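Local atomic coordinates of ZYG-9 (Caenorhabditis elegans, PDB entry 2OF3), a protein that organises microtubules and spindle poles during mitosis and meiosis in one-cell embryos and is needed for default nucleus positioning in oocytes. Residues D174-K179 against K210-F215; S53-K58 against L64-S69; K25-F28 against E34-S37. All blocks are in the same frame, centred on the assembly; numbering follows the deposited sequence.

In the fold
The three contacts join neighbouring pieces of an all-helical TOG domain. Contact 1 is buried, whereas contacts 2 and 3 are only partly so. Contacts 1 and 2 lie on opposite sides of the chain's centre, their own centres 37 Å apart. Contact 3 sits nearer contact 2 and touches it where Ile36 CG2 of helix 33-44 meets Phe56 CD2 at 4.3 Å; helix 33-44 and helix 49-55 follow each other in the chain. The chemistry differs with place: contact 1 is apolar, a leucine against a phenylalanine; contact 2 lays a glutamine over two alanines and adds a bridging water; contact 3 gathers three aromatic rings and a weak histidine bond.

Contact 1: residues D174-K179 against K210-F215; sequences DALKSK and KTVAPF
In the stack of helical repeats that makes up the TOG domain, Leu176, in the turn leaving helix 165-174, packs against Phe215 in the short 3-10 segment that follows helix 208-212. The leucine lies slantwise across the end of the ring. Phe215 brings the far end of that ring: CZ lies 3.8 Å from Leu176 CB, and CE2 is 3.9 Å from Leu176 CD1, so one leucine spans two ring carbons. The same CZ comes to 3.5 Å from Leu176 O, which approaches the ring obliquely. Both residues turn CG opposite the carbonyl carbon (chi1 -57° for Leu176, -69° for Phe215), which carries the two groups toward each other. Leu176 CD1 also reaches Val212 CG2, more loosely, at 4.4 Å. On the Phe215 side, the bond from Phe215 N to Val212 O, 2.8 Å, closes the 3-10 turn, and the carbonyl oxygens of Thr211 and Val212 lie in the ring plane at its edge. An alanine in place of Phe215 would remove the ring and would probably leave a gap beside Leu176 CB and CD1. Away from the interface Lys177 NZ forms a salt bridge with Asp174 OD1 at 3.1 Å, nearly along the carboxylate C-O axis. Leu188 of helix 181-198 touches both Leu176 and Val212, while Val223 and Ala227 of helix 221-238 back Phe215. Here the loop after helix 165-174 meets the end of helix 208-212 and the 3-10 turn, one of the apolar seams in the all-helical, HEAT-like solenoid of a TOG domain.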
loop_
_atom_site.group_PDB
_atom_site.type_symbol
_atom_site.label_atom_id
_atom_site.label_comp_id
_atom_site.label_asym_id
_atom_site.label_seq_id
_atom_site.Cartn_x
_atom_site.Cartn_y
_atom_site.Cartn_z
ATOM N N ASP A 174 -5.160 -9.746 -2.570
ATOM C CA ASP A 174 -6.193 -9.659 -1.543
ATOM C C ASP A 174 -7.125 -8.466 -1.768
ATOM O O ASP A 174 -8.345 -8.526 -1.523
ATOM C CB ASP A 174 -5.551 -9.542 -0.158
ATOM C CG ASP A 174 -6.464 -10.111 0.942
ATOM O OD1 ASP A 174 -6.913 -11.302 0.805
ATOM O OD2 ASP A 174 -6.763 -9.373 1.930
ATOM N N ALA A 175 -6.526 -7.361 -2.199
ATOM C CA ALA A 175 -7.275 -6.139 -2.579
ATOM C C ALA A 175 -8.334 -6.359 -3.631
ATOM O O ALA A 175 -9.222 -5.586 -3.724
ATOM C CB ALA A 175 -6.306 -5.067 -3.046
ATOM N N LEU A 176 -8.225 -7.403 -4.447
ATOM C CA LEU A 176 -9.222 -7.716 -5.463
ATOM C C LEU A 176 -10.557 -8.131 -4.892
ATOM O O LEU A 176 -11.559 -8.141 -5.606
ATOM C CB LEU A 176 -8.715 -8.818 -6.415
ATOM C CG LEU A 176 -7.413 -8.508 -7.128
ATOM C CD1 LEU A 176 -7.051 -9.651 -8.072
ATOM C CD2 LEU A 176 -7.457 -7.126 -7.843
ATOM N N LYS A 177 -10.588 -8.466 -3.602
ATOM C CA LYS A 177 -11.827 -8.877 -2.956
ATOM C C LYS A 177 -12.641 -7.669 -2.621
ATOM O O LYS A 177 -13.781 -7.782 -2.230
ATOM C CB LYS A 177 -11.558 -9.740 -1.714
ATOM C CG LYS A 177 -11.073 -11.134 -2.097
ATOM C CD LYS A 177 -10.569 -11.905 -0.892
ATOM C CE LYS A 177 -9.858 -13.178 -1.369
ATOM N NZ LYS A 177 -8.805 -13.521 -0.343
ATOM N N SER A 178 -12.083 -6.494 -2.836
ATOM C CA SER A 178 -12.851 -5.249 -2.634
ATOM C C SER A 178 -14.146 -5.043 -3.488
ATOM O O SER A 178 -14.208 -5.394 -4.685
ATOM C CB SER A 178 -11.926 -4.072 -2.841
ATOM O OG SER A 178 -12.672 -2.892 -2.619
ATOM N N LYS A 179 -15.156 -4.432 -2.869
ATOM C CA LYS A 179 -16.375 -3.996 -3.580
ATOM C C LYS A 179 -16.126 -2.760 -4.436
ATOM O O LYS A 179 -16.922 -2.412 -5.302
ATOM C CB LYS A 179 -17.490 -3.629 -2.596
ATOM C CG LYS A 179 -18.009 -4.755 -1.724
ATOM C CD LYS A 179 -18.600 -5.876 -2.535
ATOM C CE LYS A 179 -19.121 -6.943 -1.579
ATOM N NZ LYS A 179 -17.937 -7.508 -0.819
ATOM N N LYS A 210 -4.559 -17.662 -12.181
ATOM C CA LYS A 210 -5.818 -18.220 -11.746
ATOM C C LYS A 210 -6.662 -17.279 -10.897
ATOM O O LYS A 210 -7.902 -17.330 -10.948
ATOM C CB LYS A 210 -5.565 -19.539 -10.955
ATOM C CG LYS A 210 -6.826 -20.127 -10.320
ATOM C CD LYS A 210 -6.631 -21.605 -9.867
ATOM C CE LYS A 210 -8.000 -22.391 -9.835
ATOM N NZ LYS A 210 -8.466 -22.959 -11.213
ATOM N N THR A 211 -6.000 -16.455 -10.073
ATOM C CA THR A 211 -6.704 -15.513 -9.238
ATOM C C THR A 211 -7.267 -14.359 -10.077
ATOM O O THR A 211 -8.352 -13.825 -9.780
ATOM C CB THR A 211 -5.748 -14.922 -8.160
ATOM O OG1 THR A 211 -5.042 -16.004 -7.523
ATOM C CG2 THR A 211 -6.516 -14.178 -7.117
ATOM N N VAL A 212 -6.512 -13.981 -11.102
ATOM C CA VAL A 212 -6.855 -12.803 -11.896
ATOM C C VAL A 212 -7.920 -13.155 -12.968
ATOM O O VAL A 212 -8.826 -12.361 -13.245
ATOM C CB VAL A 212 -5.586 -12.130 -12.491
ATOM C CG1 VAL A 212 -5.953 -11.106 -13.605
ATOM C CG2 VAL A 212 -4.747 -11.434 -11.371
ATOM N N ALA A 213 -7.797 -14.343 -13.572
ATOM C CA ALA A 213 -8.702 -14.772 -14.658
ATOM C C ALA A 213 -10.211 -14.490 -14.448
ATOM O O ALA A 213 -10.843 -14.024 -15.384
ATOM C CB ALA A 213 -8.461 -16.273 -15.068
ATOM N N PRO A 214 -10.806 -14.785 -13.268
ATOM C CA PRO A 214 -12.232 -14.481 -13.146
ATOM C C PRO A 214 -12.603 -13.000 -13.376
ATOM O O PRO A 214 -13.782 -12.706 -13.639
ATOM C CB PRO A 214 -12.552 -14.845 -11.691
ATOM C CG PRO A 214 -11.560 -15.913 -11.364
ATOM C CD PRO A 214 -10.306 -15.477 -12.060
ATOM N N PHE A 215 -11.628 -12.088 -13.240
ATOM C CA PHE A 215 -11.943 -10.659 -13.318
ATOM C C PHE A 215 -12.067 -10.173 -14.755
ATOM O O PHE A 215 -12.453 -9.023 -14.979
ATOM C CB PHE A 215 -10.969 -9.816 -12.454
ATOM C CG PHE A 215 -11.159 -10.039 -10.960
ATOM C CD1 PHE A 215 -12.178 -9.375 -10.268
ATOM C CD2 PHE A 215 -10.353 -11.008 -10.259
ATOM C CE1 PHE A 215 -12.377 -9.593 -8.881
ATOM C CE2 PHE A 215 -10.538 -11.266 -8.891
ATOM C CZ PHE A 215 -11.561 -10.550 -8.183
#

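Contact 2: residues S53-K58 against L64-S69; sequences SQLFHK and LAALDS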
loop_
_atom_site.group_PDB
_atom_site.type_symbol
_atom_site.label_atom_id
_atom_site.label_comp_id
_atom_site.label_asym_id
_atom_site.label_seq_id
_atom_site.Cartn_x
_atom_site.Cartn_y
_atom_site.Cartn_z
ATOM N N SER A 53 -0.513 16.443 21.167
ATOM C CA SER A 53 -1.835 17.115 21.229
ATOM C C SER A 53 -2.439 17.328 19.884
ATOM O O SER A 53 -3.649 17.254 19.760
ATOM C CB SER A 53 -1.762 18.477 21.936
ATOM O OG SER A 53 -1.027 18.318 23.135
ATOM N N GLN A 54 -1.617 17.591 18.861
ATOM C CA GLN A 54 -2.167 17.784 17.504
ATOM C C GLN A 54 -2.554 16.453 16.870
ATOM O O GLN A 54 -3.626 16.320 16.261
ATOM C CB GLN A 54 -1.160 18.521 16.593
ATOM C CG GLN A 54 -0.838 19.981 17.013
ATOM C CD GLN A 54 0.425 20.541 16.342
ATOM O OE1 GLN A 54 1.347 19.798 15.951
ATOM N NE2 GLN A 54 0.490 21.857 16.241
ATOM N N LEU A 55 -1.651 15.478 17.008
ATOM C CA LEU A 55 -1.829 14.139 16.437
ATOM C C LEU A 55 -3.116 13.512 16.915
ATOM O O LEU A 55 -3.813 12.885 16.145
ATOM C CB LEU A 55 -0.620 13.232 16.784
ATOM C CG LEU A 55 0.689 13.424 15.981
ATOM C CD1 LEU A 55 1.766 12.480 16.476
ATOM C CD2 LEU A 55 0.459 13.210 14.526
ATOM N N PHE A 56 -3.466 13.665 18.170
ATOM C CA PHE A 56 -4.669 13.036 18.665
ATOM C C PHE A 56 -5.842 13.946 19.056
ATOM O O PHE A 56 -6.714 13.559 19.790
ATOM C CB PHE A 56 -4.346 12.011 19.741
ATOM C CG PHE A 56 -3.403 10.944 19.285
ATOM C CD1 PHE A 56 -2.062 11.120 19.365
ATOM C CD2 PHE A 56 -3.860 9.787 18.745
ATOM C CE1 PHE A 56 -1.225 10.170 18.929
ATOM C CE2 PHE A 56 -2.991 8.856 18.306
ATOM C CZ PHE A 56 -1.688 9.054 18.420
ATOM N N HIS A 57 -5.839 15.162 18.554
ATOM C CA HIS A 57 -7.055 15.932 18.380
ATOM C C HIS A 57 -8.062 15.270 17.519
ATOM O O HIS A 57 -7.766 14.391 16.764
ATOM C CB HIS A 57 -6.740 17.253 17.752
ATOM C CG HIS A 57 -6.976 18.418 18.643
ATOM N ND1 HIS A 57 -8.196 19.038 18.733
ATOM C CD2 HIS A 57 -6.141 19.106 19.446
ATOM C CE1 HIS A 57 -8.107 20.041 19.577
ATOM N NE2 HIS A 57 -6.871 20.103 20.025
ATOM N N LYS A 58 -9.274 15.742 17.638
ATOM C CA LYS A 58 -10.368 15.510 16.715
ATOM C C LYS A 58 -10.227 16.291 15.418
ATOM O O LYS A 58 -10.682 15.863 14.376
ATOM C CB LYS A 58 -11.630 15.994 17.396
ATOM C CG LYS A 58 -11.463 17.365 17.914
ATOM C CD LYS A 58 -10.221 17.507 18.760
ATOM C CE LYS A 58 -10.193 16.559 19.938
ATOM N NZ LYS A 58 -11.299 16.748 20.877
ATOM N N LEU A 64 -3.564 18.914 10.341
ATOM C CA LEU A 64 -2.794 19.619 9.303
ATOM C C LEU A 64 -1.587 20.250 9.913
ATOM O O LEU A 64 -0.560 20.322 9.276
ATOM C CB LEU A 64 -3.638 20.683 8.561
ATOM C CG LEU A 64 -4.835 20.084 7.820
ATOM C CD1 LEU A 64 -5.745 21.191 7.249
ATOM C CD2 LEU A 64 -4.354 19.105 6.694
ATOM N N ALA A 65 -1.704 20.697 11.159
ATOM C CA ALA A 65 -0.577 21.348 11.839
ATOM C C ALA A 65 0.486 20.323 12.180
ATOM O O ALA A 65 1.701 20.589 12.051
ATOM C CB ALA A 65 -1.045 22.068 13.127
ATOM N N ALA A 66 0.048 19.149 12.642
ATOM C CA ALA A 66 0.979 18.063 12.914
ATOM C C ALA A 66 1.663 17.647 11.599
ATOM O O ALA A 66 2.885 17.502 11.550
ATOM C CB ALA A 66 0.245 16.910 13.538
ATOM N N LEU A 67 0.894 17.463 10.529
ATOM C CA LEU A 67 1.452 17.093 9.231
ATOM C C LEU A 67 2.539 18.056 8.674
ATOM O O LEU A 67 3.560 17.615 8.104
ATOM C CB LEU A 67 0.321 16.893 8.217
ATOM C CG LEU A 67 -0.425 15.540 8.352
ATOM C CD1 LEU A 67 -1.876 15.599 7.893
ATOM C CD2 LEU A 67 0.353 14.369 7.682
ATOM N N ASP A 68 2.304 19.359 8.838
ATOM C CA ASP A 68 3.259 20.371 8.461
ATOM C C ASP A 68 4.578 20.255 9.258
ATOM O O ASP A 68 5.675 20.283 8.697
ATOM C CB ASP A 68 2.601 21.752 8.665
ATOM C CG ASP A 68 3.553 22.905 8.357
ATOM O OD1 ASP A 68 3.663 23.291 7.148
ATOM O OD2 ASP A 68 4.213 23.413 9.322
ATOM N N SER A 69 4.481 20.110 10.574
ATOM C CA SER A 69 5.654 19.896 11.385
ATOM C C SER A 69 6.386 18.631 10.953
ATOM O O SER A 69 7.623 18.597 10.974
ATOM C CB SER A 69 5.274 19.704 12.867
ATOM O OG SER A 69 4.717 20.867 13.424
HETATM O O HOH W 1 3.824 20.136 15.790
#
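Gln54, on the last turn of helix 49-55, lies against Ala65 and Ala66 of helix 60-76 and makes most of the contact. Its CG stands opposite the carbonyl carbon (chi1 -65°) and the chain runs extended beyond it, so the whole side chain follows the alanine surface. CB begins the packing at 3.7 Å from Ala66 CB. Farther out the amide splits its two ends: NE2 rests 3.5 Å from the methyl CB of Ala65, whereas OE1 comes equally near Ala66 CA, 3.5 Å away. A water then carries OE1 on to Ser69, donating to Gln54 OE1 over a short 2.5 Å and meeting Ser69 OG at 2.6 Å, so Gln54, already on Ala65 and Ala66, also reaches the next turn of helix 60-76. Small alanines let the backbones come close, with the CA atoms of Gln54 and Ala66 5.6 Å apart. Leu55 follows, and its CD2 reaches the Ala66 methyl CB at 3.8 Å, so that methyl touches both Gln54 CB and Leu55 CD2. At Phe56 the chain leaves helical geometry, and its ring turns edge-to-face with Trp91, whose NE1 bonds to Leu55 O. Helix 33-44 lies beside Leu55 and Phe56 through Leu43, and on the flank of helix 60-76 that carries Leu67, helix 101-120 packs through Val107 and Leu110.

Contact 3: residues K25-F28 against E34-S37; sequences KWNF and EHIS
His35, in the first turn of helix 33-44, presses its imidazole into a corner made by Trp26 and Phe28 of the loop before that helix. This is the tight part. Phe28 points its ring edge at the imidazole face, CD2 standing above the middle of that ring and 3.4 Å from His35 CG; the centroids are 4.8 Å apart and the planes meet at 69°. Phe28 reaches there from the crowded position between N and carbonyl carbon (chi1 47°), and its neighbouring CE2 sits over the Trp26 ring, so a single edge serves two faces. His35 in turn offers its own edge to the indole face in an offset edge-to-face pair, the planes nearly perpendicular. Trp26 CZ3 closes on His35 CB at 3.6 Å, and the rim of the indole meets His35 O in its plane, 3.3 Å from CZ3. Thr93 OG1 hydrogen-bonds Trp26 NE1, and Lys90 makes a cation-pi contact with the indole.

The other side is looser. Lys25 and Asn27 face solvent, and Lys25 turns its CB away from helix 33-44, leaving its backbone to do the work: Lys25 O takes a weak bond from His35 NE2, 3.2 Å long and bent to 134°. The same oxygen receives a weak bond from Asn27 N, closing an inverse gamma turn centred on Trp26. Thr32 OG1 is hydrogen-bonded to the other imidazole nitrogen, ND1.

With one face under the Phe28 edge, its own edge against the indole and both nitrogens engaged, though only weakly at Lys25, the imidazole is probably fixed in rotation by the aromatic cluster and the two polar contacts together, which join loop to helix.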
loop_
_atom_site.group_PDB
_atom_site.type_symbol
_atom_site.label_atom_id
_atom_site.label_comp_id
_atom_site.label_asym_id
_atom_site.label_seq_id
_atom_site.Cartn_x
_atom_site.Cartn_y
_atom_site.Cartn_z
ATOM N N LYS A 25 -2.055 -6.393 16.793
ATOM C CA LYS A 25 -1.667 -6.306 15.396
ATOM C C LYS A 25 -2.563 -5.331 14.647
ATOM O O LYS A 25 -3.783 -5.327 14.815
ATOM C CB LYS A 25 -1.726 -7.686 14.738
ATOM C CG LYS A 25 -0.710 -8.677 15.282
ATOM C CD LYS A 25 -0.793 -10.008 14.553
ATOM C CE LYS A 25 -0.349 -11.155 15.447
ATOM N NZ LYS A 25 1.045 -10.970 15.935
ATOM N N TRP A 26 -1.937 -4.507 13.820
ATOM C CA TRP A 26 -2.613 -3.444 13.105
ATOM C C TRP A 26 -3.314 -4.062 11.892
ATOM O O TRP A 26 -2.841 -3.987 10.734
ATOM C CB TRP A 26 -1.543 -2.459 12.674
ATOM C CG TRP A 26 -2.071 -1.058 12.519
ATOM C CD1 TRP A 26 -2.325 -0.428 11.362
ATOM C CD2 TRP A 26 -2.368 -0.126 13.569
ATOM N NE1 TRP A 26 -2.731 0.858 11.603
ATOM C CE2 TRP A 26 -2.784 1.062 12.956
ATOM C CE3 TRP A 26 -2.276 -0.176 14.976
ATOM C CZ2 TRP A 26 -3.183 2.198 13.686
ATOM C CZ3 TRP A 26 -2.678 0.943 15.709
ATOM C CH2 TRP A 26 -3.082 2.127 15.068
ATOM N N ASN A 27 -4.440 -4.722 12.157
ATOM C CA ASN A 27 -5.103 -5.559 11.140
ATOM C C ASN A 27 -6.623 -5.465 11.261
ATOM O O ASN A 27 -7.337 -6.363 10.805
ATOM C CB ASN A 27 -4.603 -7.019 11.231
ATOM C CG ASN A 27 -5.017 -7.703 12.561
ATOM O OD1 ASN A 27 -5.632 -7.088 13.467
ATOM N ND2 ASN A 27 -4.684 -8.963 12.678
ATOM N N PHE A 28 -7.103 -4.371 11.846
ATOM C CA PHE A 28 -8.522 -4.103 11.982
ATOM C C PHE A 28 -9.233 -3.871 10.643
ATOM O O PHE A 28 -8.603 -3.562 9.639
ATOM C CB PHE A 28 -8.745 -2.879 12.882
ATOM C CG PHE A 28 -7.863 -1.687 12.551
ATOM C CD1 PHE A 28 -8.129 -0.859 11.422
ATOM C CD2 PHE A 28 -6.780 -1.359 13.369
ATOM C CE1 PHE A 28 -7.326 0.242 11.097
ATOM C CE2 PHE A 28 -5.983 -0.225 13.056
ATOM C CZ PHE A 28 -6.249 0.556 11.902
ATOM N N GLU A 34 -8.946 0.374 21.031
ATOM C CA GLU A 34 -7.765 -0.373 21.473
ATOM C C GLU A 34 -6.490 -0.089 20.654
ATOM O O GLU A 34 -5.385 0.048 21.195
ATOM C CB GLU A 34 -8.052 -1.874 21.431
ATOM C CG GLU A 34 -7.007 -2.626 22.304
ATOM C CD GLU A 34 -7.051 -4.155 22.221
ATOM O OE1 GLU A 34 -7.763 -4.695 21.338
ATOM O OE2 GLU A 34 -6.295 -4.809 23.010
ATOM N N HIS A 35 -6.651 -0.032 19.333
ATOM C CA HIS A 35 -5.539 0.255 18.430
ATOM C C HIS A 35 -5.059 1.715 18.584
ATOM O O HIS A 35 -3.864 1.961 18.657
ATOM C CB HIS A 35 -5.931 -0.036 16.984
ATOM C CG HIS A 35 -6.145 -1.486 16.710
ATOM N ND1 HIS A 35 -7.390 -2.079 16.793
ATOM C CD2 HIS A 35 -5.271 -2.477 16.418
ATOM C CE1 HIS A 35 -7.275 -3.370 16.542
ATOM N NE2 HIS A 35 -6.002 -3.638 16.320
ATOM N N ILE A 36 -5.990 2.669 18.640
ATOM C CA ILE A 36 -5.638 4.075 18.799
ATOM C C ILE A 36 -4.921 4.302 20.120
ATOM O O ILE A 36 -3.922 5.033 20.150
ATOM C CB ILE A 36 -6.907 5.005 18.660
ATOM C CG1 ILE A 36 -7.506 4.905 17.255
ATOM C CG2 ILE A 36 -6.574 6.504 19.008
ATOM C CD1 ILE A 36 -9.020 5.370 17.235
ATOM N N SER A 37 -5.409 3.695 21.209
ATOM C CA SER A 37 -4.727 3.913 22.534
ATOM C C SER A 37 -3.332 3.326 22.505
ATOM O O SER A 37 -2.427 3.904 23.119
ATOM C CB SER A 37 -5.406 3.213 23.737
ATOM O OG SER A 37 -6.707 3.699 23.942
#